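Local structure of tRNA (guanine(9)-N1)-methyltransferase (Schizosaccharomyces pombe, 4JWH) at residues L108-D113 against I211-D216; T147-R152 against K169-T174. The protein catalyses the S-adenosyl-L-methionine-dependent methylation of N1 of guanosine 9 in cytoplasmic tRNA, leaving S-adenosyl-L-homocysteine as by-product. One frame throughout, in Å; residues are numbered along the deposited sequence.

Contact 1 (L108-D113 against I211-D216); sequences LDCAFD and IGAIVD. With SAH (S-adenosyl-L-homocysteine), chain C.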
ATOM      1  N   LEU A 108      -4.252  -0.210   2.929  1.00 17.92           N
ATOM      2  CA  LEU A 108      -3.504  -1.357   3.410  1.00 18.55           C
ATOM      3  C   LEU A 108      -4.497  -2.423   3.892  1.00 19.59           C
ATOM      4  O   LEU A 108      -5.245  -2.213   4.882  1.00 19.04           O
ATOM      5  CB  LEU A 108      -2.493  -0.952   4.486  1.00 19.02           C
ATOM      6  CG  LEU A 108      -1.638   0.286   4.172  1.00 19.26           C
ATOM      7  CD1 LEU A 108      -0.666   0.624   5.290  1.00 20.89           C
ATOM      8  CD2 LEU A 108      -0.923   0.194   2.794  1.00 18.48           C
ATOM      9  N   ASP A 109      -4.541  -3.542   3.154  1.00 18.40           N
ATOM     10  CA  ASP A 109      -5.460  -4.628   3.454  1.00 18.83           C
ATOM     11  C   ASP A 109      -4.810  -5.480   4.539  1.00 19.02           C
ATOM     12  O   ASP A 109      -3.928  -6.293   4.262  1.00 17.02           O
ATOM     13  CB  ASP A 109      -5.750  -5.473   2.205  1.00 18.34           C
ATOM     14  CG  ASP A 109      -6.563  -6.734   2.504  1.00 19.43           C
ATOM     15  OD1 ASP A 109      -7.214  -6.844   3.574  1.00 18.47           O
ATOM     16  OD2 ASP A 109      -6.595  -7.610   1.625  1.00 19.86           O
ATOM     17  N   CYS A 110      -5.253  -5.278   5.775  1.00 19.12           N
ATOM     18  CA  CYS A 110      -4.616  -5.938   6.899  1.00 20.46           C
ATOM     19  C   CYS A 110      -5.357  -7.189   7.346  1.00 20.24           C
ATOM     20  O   CYS A 110      -5.431  -7.459   8.526  1.00 20.97           O
ATOM     21  CB  CYS A 110      -4.443  -4.968   8.084  1.00 20.18           C
ATOM     22  SG  CYS A 110      -3.442  -3.497   7.755  1.00 21.81           S
ATOM     23  N   ALA A 111      -5.856  -7.967   6.399  1.00 20.90           N
ATOM     24  CA  ALA A 111      -6.606  -9.184   6.693  1.00 22.09           C
ATOM     25  C   ALA A 111      -5.794 -10.447   6.913  1.00 22.84           C
ATOM     26  O   ALA A 111      -6.383 -11.526   7.060  1.00 23.45           O
ATOM     27  CB  ALA A 111      -7.660  -9.436   5.576  1.00 22.62           C
ATOM     28  N   PHE A 112      -4.463 -10.348   6.960  1.00 23.28           N
ATOM     29  CA  PHE A 112      -3.619 -11.582   6.896  1.00 23.97           C
ATOM     30  C   PHE A 112      -2.799 -11.876   8.167  1.00 24.73           C
ATOM     31  O   PHE A 112      -1.819 -12.619   8.122  1.00 23.37           O
ATOM     32  CB  PHE A 112      -2.679 -11.536   5.678  1.00 22.92           C
ATOM     33  CG  PHE A 112      -3.345 -11.067   4.427  1.00 23.56           C
ATOM     34  CD1 PHE A 112      -4.182 -11.925   3.700  1.00 22.77           C
ATOM     35  CD2 PHE A 112      -3.162  -9.760   3.981  1.00 21.78           C
ATOM     36  CE1 PHE A 112      -4.827 -11.479   2.545  1.00 24.55           C
ATOM     37  CE2 PHE A 112      -3.789  -9.312   2.833  1.00 21.54           C
ATOM     38  CZ  PHE A 112      -4.629 -10.172   2.110  1.00 22.29           C
ATOM     39  N   ASP A 113      -3.196 -11.256   9.277  1.00 25.75           N
ATOM     40  CA  ASP A 113      -2.567 -11.453  10.601  1.00 27.69           C
ATOM     41  C   ASP A 113      -2.240 -12.940  10.861  1.00 27.40           C
ATOM     42  O   ASP A 113      -1.127 -13.284  11.259  1.00 26.96           O
ATOM     43  CB  ASP A 113      -3.520 -10.929  11.695  1.00 28.40           C
ATOM     44  CG  ASP A 113      -2.798 -10.302  12.879  1.00 33.30           C
ATOM     45  OD1 ASP A 113      -2.640 -11.030  13.885  1.00 36.09           O
ATOM     46  OD2 ASP A 113      -2.433  -9.090  12.824  1.00 33.99           O
ATOM     47  N   ILE A 211      -3.029  -2.286  -1.278  1.00 17.42           N
ATOM     48  CA  ILE A 211      -1.775  -3.028  -1.039  1.00 16.92           C
ATOM     49  C   ILE A 211      -2.048  -4.122  -0.003  1.00 18.03           C
ATOM     50  O   ILE A 211      -2.639  -3.841   1.059  1.00 17.56           O
ATOM     51  CB  ILE A 211      -0.648  -2.093  -0.535  1.00 17.26           C
ATOM     52  CG1 ILE A 211      -0.483  -0.892  -1.497  1.00 15.83           C
ATOM     53  CG2 ILE A 211       0.666  -2.883  -0.344  1.00 17.07           C
ATOM     54  CD1 ILE A 211       0.397   0.241  -0.980  1.00 13.14           C
ATOM     55  N   GLY A 212      -1.653  -5.365  -0.305  1.00 16.93           N
ATOM     56  CA  GLY A 212      -1.685  -6.435   0.714  1.00 17.32           C
ATOM     57  C   GLY A 212      -0.764  -6.172   1.898  1.00 17.95           C
ATOM     58  O   GLY A 212       0.450  -6.049   1.734  1.00 17.38           O
ATOM     59  N   ALA A 213      -1.317  -6.083   3.104  1.00 18.33           N
ATOM     60  CA  ALA A 213      -0.463  -5.807   4.266  1.00 19.60           C
ATOM     61  C   ALA A 213       0.020  -7.146   4.804  1.00 20.62           C
ATOM     62  O   ALA A 213      -0.577  -7.726   5.719  1.00 20.04           O
ATOM     63  CB  ALA A 213      -1.194  -4.992   5.349  1.00 19.35           C
ATOM     64  N   ILE A 214       1.100  -7.634   4.204  1.00 21.54           N
ATOM     65  CA  ILE A 214       1.681  -8.914   4.583  1.00 23.40           C
ATOM     66  C   ILE A 214       3.182  -8.981   4.260  1.00 24.59           C
ATOM     67  O   ILE A 214       3.638  -8.512   3.220  1.00 25.06           O
ATOM     68  CB  ILE A 214       0.913 -10.114   3.917  1.00 23.80           C
ATOM     69  CG1 ILE A 214       1.425 -11.468   4.471  1.00 25.11           C
ATOM     70  CG2 ILE A 214       0.952 -10.027   2.378  1.00 22.86           C
ATOM     71  CD1 ILE A 214       0.645 -12.679   4.018  1.00 25.92           C
ATOM     72  N   VAL A 215       3.938  -9.539   5.189  1.00 25.36           N
ATOM     73  CA  VAL A 215       5.353  -9.796   5.031  1.00 26.47           C
ATOM     74  C   VAL A 215       5.539 -11.311   4.989  1.00 27.73           C
ATOM     75  O   VAL A 215       5.512 -11.980   6.026  1.00 27.97           O
ATOM     76  CB  VAL A 215       6.136  -9.178   6.214  1.00 26.19           C
ATOM     77  CG1 VAL A 215       7.622  -9.589   6.206  1.00 27.10           C
ATOM     78  CG2 VAL A 215       5.991  -7.666   6.171  1.00 24.44           C
ATOM     79  N   ASP A 216       5.651 -11.849   3.781  1.00 28.64           N
ATOM     80  CA  ASP A 216       5.688 -13.297   3.599  1.00 30.59           C
ATOM     81  C   ASP A 216       6.898 -13.775   2.791  1.00 31.79           C
ATOM     82  O   ASP A 216       7.127 -14.972   2.699  1.00 31.98           O
ATOM     83  CB  ASP A 216       4.329 -13.767   3.023  1.00 29.54           C
ATOM     84  CG  ASP A 216       4.157 -13.442   1.549  1.00 28.95           C
ATOM     85  OD1 ASP A 216       4.661 -12.396   1.113  1.00 28.07           O
ATOM     86  OD2 ASP A 216       3.506 -14.226   0.818  1.00 27.45           O
TER
HETATM   87  N   SAH C 401       2.485 -13.241  -1.713  1.00 20.00           N
HETATM   88  CA  SAH C 401       1.971 -11.952  -1.275  1.00 20.00           C
HETATM   89  CB  SAH C 401       3.212 -11.090  -0.921  1.00 20.00           C
HETATM   90  CG  SAH C 401       3.049  -9.696  -1.363  1.00 20.00           C
HETATM   91  SD  SAH C 401       4.146  -8.376  -1.021  1.00 20.00           S
HETATM   92  C   SAH C 401       0.927 -11.510  -2.292  1.00 20.00           C
HETATM   93  O   SAH C 401       0.678 -10.388  -2.617  1.00 20.00           O
HETATM   94  OXT SAH C 401       0.222 -12.334  -2.792  1.00 20.00           O
HETATM   95  C5' SAH C 401       3.063  -7.215  -0.293  1.00 20.00           C
HETATM   96  C4' SAH C 401       2.184  -6.375  -1.214  1.00 20.00           C
HETATM   97  O4' SAH C 401       2.911  -5.478  -1.995  1.00 20.00           O
HETATM   98  C3' SAH C 401       1.280  -7.127  -2.199  1.00 20.00           C
HETATM   99  O3' SAH C 401       0.112  -7.610  -1.602  1.00 20.00           O
HETATM  100  C2' SAH C 401       1.020  -6.128  -3.272  1.00 20.00           C
HETATM  101  O2' SAH C 401      -0.069  -5.354  -2.887  1.00 20.00           O
HETATM  102  C1' SAH C 401       2.306  -5.345  -3.247  1.00 20.00           C
HETATM  103  N9  SAH C 401       3.223  -5.692  -4.346  1.00 20.00           N
HETATM  104  C8  SAH C 401       4.422  -6.189  -4.226  1.00 20.00           C
HETATM  105  N7  SAH C 401       5.027  -6.323  -5.377  1.00 20.00           N
HETATM  106  C5  SAH C 401       4.211  -5.865  -6.275  1.00 20.00           C
HETATM  107  C6  SAH C 401       4.208  -5.701  -7.729  1.00 20.00           C
HETATM  108  N6  SAH C 401       5.241  -6.075  -8.439  1.00 20.00           N
HETATM  109  N1  SAH C 401       3.145  -5.179  -8.290  1.00 20.00           N
HETATM  110  C2  SAH C 401       2.100  -4.799  -7.578  1.00 20.00           C
HETATM  111  N3  SAH C 401       2.019  -4.928  -6.278  1.00 20.00           N
HETATM  112  C4  SAH C 401       3.024  -5.437  -5.576  1.00 20.00           C
HETATM  113  O   HOH W   1      -2.534  -8.388   7.530  1.00 18.25           O
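The ring of Phe-112 turns its edge to Ala-213, whose carbonyl O lies in the ring plane 3.7 Å from CD2, while Gly-212 CA and Ile-214 CB approach the ring obliquely. With CG beside the backbone N (chi1 -44°), the ring is directed at 212-214, and CB meets Ile-214 CD1. Water 1 accepts from Phe-112 N and donates to Ala-213 O, bridging the two segments just past the end of the parallel strand pairing. In the ladder itself Asp-109 N gives a nearly straight bond to Ile-211 O (2.8 Å, 174°), and Ala-213 N reaches Asp-109 O from above the carbonyl plane. Ala-213, centre of an inverse gamma turn, sets CB 3.6 Å from Cys-110 SG. Gly-212 N donates a hydrogen bond to SAH O2' (3.0 Å), and a side chain there would run into the ribose. Asp-216, the proton acceptor of the reaction, accepts a hydrogen bond through OD2 from SAH N at 2.9 Å; an alanine here would probably leave that amino group and Tyr-220 N without this acceptor. Helix 254-267 packs against Leu-108 and Ile-211, helix 223-231 against Phe-112 and Ile-214, and strand 143-147 flanks strand 105-109 across from strand 208-212.

Contact 2 (T147-R152 against K169-T174); sequences TNFGGR and KRYNPT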
ATOM      1  N   THR A 147      -7.401  -1.426   6.578  1.00 20.80           N
ATOM      2  CA  THR A 147      -8.663  -2.164   6.746  1.00 21.53           C
ATOM      3  C   THR A 147      -8.448  -3.565   7.336  1.00 21.40           C
ATOM      4  O   THR A 147      -7.353  -4.127   7.226  1.00 22.00           O
ATOM      5  CB  THR A 147      -9.492  -2.214   5.407  1.00 22.18           C
ATOM      6  OG1 THR A 147      -8.716  -2.841   4.372  1.00 21.19           O
ATOM      7  CG2 THR A 147      -9.898  -0.797   4.952  1.00 19.50           C
ATOM      8  N   ASN A 148      -9.497  -4.133   7.922  1.00 20.99           N
ATOM      9  CA  ASN A 148      -9.388  -5.264   8.859  1.00 22.47           C
ATOM     10  C   ASN A 148      -8.276  -5.018   9.872  1.00 22.62           C
ATOM     11  O   ASN A 148      -7.557  -5.934  10.214  1.00 23.81           O
ATOM     12  CB  ASN A 148      -9.127  -6.598   8.145  1.00 22.76           C
ATOM     13  CG  ASN A 148     -10.346  -7.124   7.416  1.00 24.01           C
ATOM     14  OD1 ASN A 148     -10.448  -6.999   6.203  1.00 23.11           O
ATOM     15  ND2 ASN A 148     -11.263  -7.735   8.153  1.00 22.28           N
ATOM     16  N   PHE A 149      -8.083  -3.774  10.286  1.00 23.59           N
ATOM     17  CA  PHE A 149      -7.002  -3.457  11.241  1.00 24.63           C
ATOM     18  C   PHE A 149      -7.339  -3.932  12.657  1.00 25.54           C
ATOM     19  O   PHE A 149      -8.350  -3.529  13.216  1.00 25.63           O
ATOM     20  CB  PHE A 149      -6.653  -1.972  11.216  1.00 23.93           C
ATOM     21  CG  PHE A 149      -5.362  -1.639  11.934  1.00 24.63           C
ATOM     22  CD1 PHE A 149      -5.385  -1.077  13.200  1.00 25.77           C
ATOM     23  CD2 PHE A 149      -4.120  -1.925  11.349  1.00 24.47           C
ATOM     24  CE1 PHE A 149      -4.185  -0.781  13.877  1.00 26.94           C
ATOM     25  CE2 PHE A 149      -2.936  -1.647  12.011  1.00 25.54           C
ATOM     26  CZ  PHE A 149      -2.964  -1.083  13.284  1.00 26.72           C
ATOM     27  N   GLY A 150      -6.492  -4.795  13.219  1.00 26.25           N
ATOM     28  CA  GLY A 150      -6.711  -5.372  14.537  1.00 27.23           C
ATOM     29  C   GLY A 150      -5.682  -6.434  14.856  1.00 28.26           C
ATOM     30  O   GLY A 150      -4.589  -6.472  14.249  1.00 27.89           O
ATOM     31  N   GLY A 151      -6.006  -7.285  15.825  1.00 28.33           N
ATOM     32  CA  GLY A 151      -5.147  -8.430  16.160  1.00 28.37           C
ATOM     33  C   GLY A 151      -3.730  -8.016  16.540  1.00 28.32           C
ATOM     34  O   GLY A 151      -3.524  -6.956  17.103  1.00 28.18           O
ATOM     35  N   ARG A 152      -2.766  -8.860  16.194  1.00 28.57           N
ATOM     36  CA  ARG A 152      -1.392  -8.732  16.642  1.00 29.36           C
ATOM     37  C   ARG A 152      -0.689  -7.550  16.010  1.00 29.43           C
ATOM     38  O   ARG A 152       0.231  -6.967  16.600  1.00 28.77           O
ATOM     39  CB  ARG A 152      -0.627 -10.025  16.361  1.00 29.67           C
ATOM     40  CG  ARG A 152      -0.913 -11.153  17.355  1.00 31.58           C
ATOM     41  CD  ARG A 152      -0.065 -12.360  16.979  1.00 36.50           C
ATOM     42  NE  ARG A 152      -0.371 -12.778  15.619  1.00 35.65           N
ATOM     43  CZ  ARG A 152       0.504 -13.267  14.749  1.00 35.60           C
ATOM     44  NH1 ARG A 152       1.789 -13.400  15.044  1.00 37.13           N
ATOM     45  NH2 ARG A 152       0.082 -13.614  13.557  1.00 36.45           N
ATOM     46  N   LYS A 169      -2.002  11.673  10.908  1.00 31.39           N
ATOM     47  CA  LYS A 169      -2.936  12.415  10.048  1.00 31.85           C
ATOM     48  C   LYS A 169      -3.169  11.711   8.683  1.00 31.62           C
ATOM     49  O   LYS A 169      -2.339  10.904   8.264  1.00 31.08           O
ATOM     50  CB  LYS A 169      -2.386  13.820   9.791  1.00 32.47           C
ATOM     51  CG  LYS A 169      -2.149  14.635  11.078  1.00 37.08           C
ATOM     52  CD  LYS A 169      -1.707  16.062  10.758  1.00 40.38           C
ATOM     53  CE  LYS A 169      -1.580  16.880  12.019  1.00 43.02           C
ATOM     54  NZ  LYS A 169      -1.161  18.258  11.652  1.00 46.07           N
ATOM     55  N   ARG A 170      -4.279  12.031   8.006  1.00 31.04           N
ATOM     56  CA  ARG A 170      -4.652  11.415   6.719  1.00 30.77           C
ATOM     57  C   ARG A 170      -4.557   9.887   6.807  1.00 29.15           C
ATOM     58  O   ARG A 170      -4.109   9.212   5.876  1.00 29.03           O
ATOM     59  CB  ARG A 170      -3.785  11.952   5.555  1.00 31.08           C
ATOM     60  CG  ARG A 170      -4.140  13.356   5.076  1.00 34.91           C
ATOM     61  CD  ARG A 170      -4.005  13.504   3.541  1.00 36.86           C
ATOM     62  NE  ARG A 170      -5.043  14.396   3.022  1.00 42.85           N
ATOM     63  CZ  ARG A 170      -5.658  14.284   1.840  1.00 41.52           C
ATOM     64  NH1 ARG A 170      -5.352  13.321   0.969  1.00 37.72           N
ATOM     65  NH2 ARG A 170      -6.592  15.176   1.522  1.00 44.82           N
ATOM     66  N   TYR A 171      -4.985   9.360   7.945  1.00 27.34           N
ATOM     67  CA  TYR A 171      -4.837   7.961   8.268  1.00 26.69           C
ATOM     68  C   TYR A 171      -6.146   7.437   8.848  1.00 26.10           C
ATOM     69  O   TYR A 171      -6.720   8.019   9.765  1.00 25.97           O
ATOM     70  CB  TYR A 171      -3.670   7.774   9.236  1.00 26.09           C
ATOM     71  CG  TYR A 171      -3.534   6.399   9.839  1.00 28.16           C
ATOM     72  CD1 TYR A 171      -3.837   6.177  11.187  1.00 26.83           C
ATOM     73  CD2 TYR A 171      -3.038   5.329   9.082  1.00 28.10           C
ATOM     74  CE1 TYR A 171      -3.693   4.910  11.752  1.00 30.63           C
ATOM     75  CE2 TYR A 171      -2.899   4.068   9.629  1.00 28.89           C
ATOM     76  CZ  TYR A 171      -3.229   3.852  10.963  1.00 28.88           C
ATOM     77  OH  TYR A 171      -3.092   2.585  11.498  1.00 28.55           O
ATOM     78  N   ASN A 172      -6.627   6.350   8.288  1.00 25.07           N
ATOM     79  CA  ASN A 172      -7.938   5.842   8.633  1.00 25.63           C
ATOM     80  C   ASN A 172      -7.924   4.337   8.923  1.00 25.38           C
ATOM     81  O   ASN A 172      -8.163   3.532   8.009  1.00 24.63           O
ATOM     82  CB  ASN A 172      -8.924   6.175   7.501  1.00 25.68           C
ATOM     83  CG  ASN A 172      -8.762   7.593   6.963  1.00 27.72           C
ATOM     84  OD1 ASN A 172      -9.510   8.487   7.340  1.00 33.73           O
ATOM     85  ND2 ASN A 172      -7.770   7.808   6.084  1.00 29.89           N
ATOM     86  N   PRO A 173      -7.629   3.943  10.182  1.00 25.43           N
ATOM     87  CA  PRO A 173      -7.737   2.522  10.488  1.00 25.94           C
ATOM     88  C   PRO A 173      -9.194   2.105  10.728  1.00 26.41           C
ATOM     89  O   PRO A 173     -10.020   2.926  11.159  1.00 26.08           O
ATOM     90  CB  PRO A 173      -6.892   2.363  11.755  1.00 26.32           C
ATOM     91  CG  PRO A 173      -7.004   3.719  12.439  1.00 26.97           C
ATOM     92  CD  PRO A 173      -7.106   4.726  11.325  1.00 25.41           C
ATOM     93  N   THR A 174      -9.513   0.853  10.412  1.00 26.47           N
ATOM     94  CA  THR A 174     -10.868   0.348  10.616  1.00 26.75           C
ATOM     95  C   THR A 174     -10.874  -1.161  10.660  1.00 26.06           C
ATOM     96  O   THR A 174     -10.068  -1.816   9.988  1.00 26.12           O
ATOM     97  CB  THR A 174     -11.886   0.917   9.571  1.00 27.11           C
ATOM     98  OG1 THR A 174     -13.203   0.501   9.928  1.00 26.87           O
ATOM     99  CG2 THR A 174     -11.579   0.439   8.124  1.00 27.55           C
TER
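Phe-149 reaches across to strand 171-173, and its side chain meets three residues in turn. At its base, CB lies 3.6 Å from Thr-174 O, the oxygen that accepts a hydrogen bond from Phe-149 N (2.8 Å, 157°), the donor tilted 32° from the carbonyl plane. With CG anti to the backbone N (chi1 -167°), the ring is carried outward from that bond along the second segment. CD1 then comes 4.0 Å from Pro-173 CB, which approaches the ring obliquely. At the far end CZ meets the hydroxyl of Tyr-171: OH stands 4.1 Å above one face of the ring, displaced toward its rim, and the two side chains run roughly perpendicular. The phenol thus brings its polar end, rather than its ring, to the phenylalanine.

Next to the hydrogen bond the two threonines lie side by side and point the same way, methyl against methyl, with CG2 of Thr-147 3.8 Å from CG2 of Thr-174. Thr-174 O also receives a CA-H...O contact from Thr-147, which places this one carbonyl against both the end of the strand and the turn that follows it. Thr-174 turns OG1 away from its backbone N, where it is hydrogen-bonded to Lys-176 N, and its CG2 is the branch that meets Thr-147.

The contact lies within the beta-alpha-beta unit of strand 143-147, helix 151-161 and strand 171-173, joining the C-terminal ends of its two strands. Lys-154 and Gln-157 of that helix pack on Phe-149, and Gln-157 also touches Tyr-171, while on its other edge strand 143-147 is paired with strand 105-109, Thr-147 bonding through its backbone to Leu-108 and Cys-110.

From the N terminus, strand 105-109 runs into 108-113, the first half of contact 1, whose partner 211-216 arrives only after 97 intervening residues. Inside that long loop lies contact 2, which closes a much shorter one of 16 residues, most of it helix 151-161; the two are nested and do not cross. They meet at the neighbouring strand ends: Cys-110 N lies 2.8 Å from Thr-147 O and Leu-108 O 2.9 Å from Thr-147 N, both probable hydrogen bonds. Contact 2 thus ties outermost strand 171-173 to 143-147, and contact 1 ties 105-109 to the cofactor-bearing strand 208-212, within one parallel sheet.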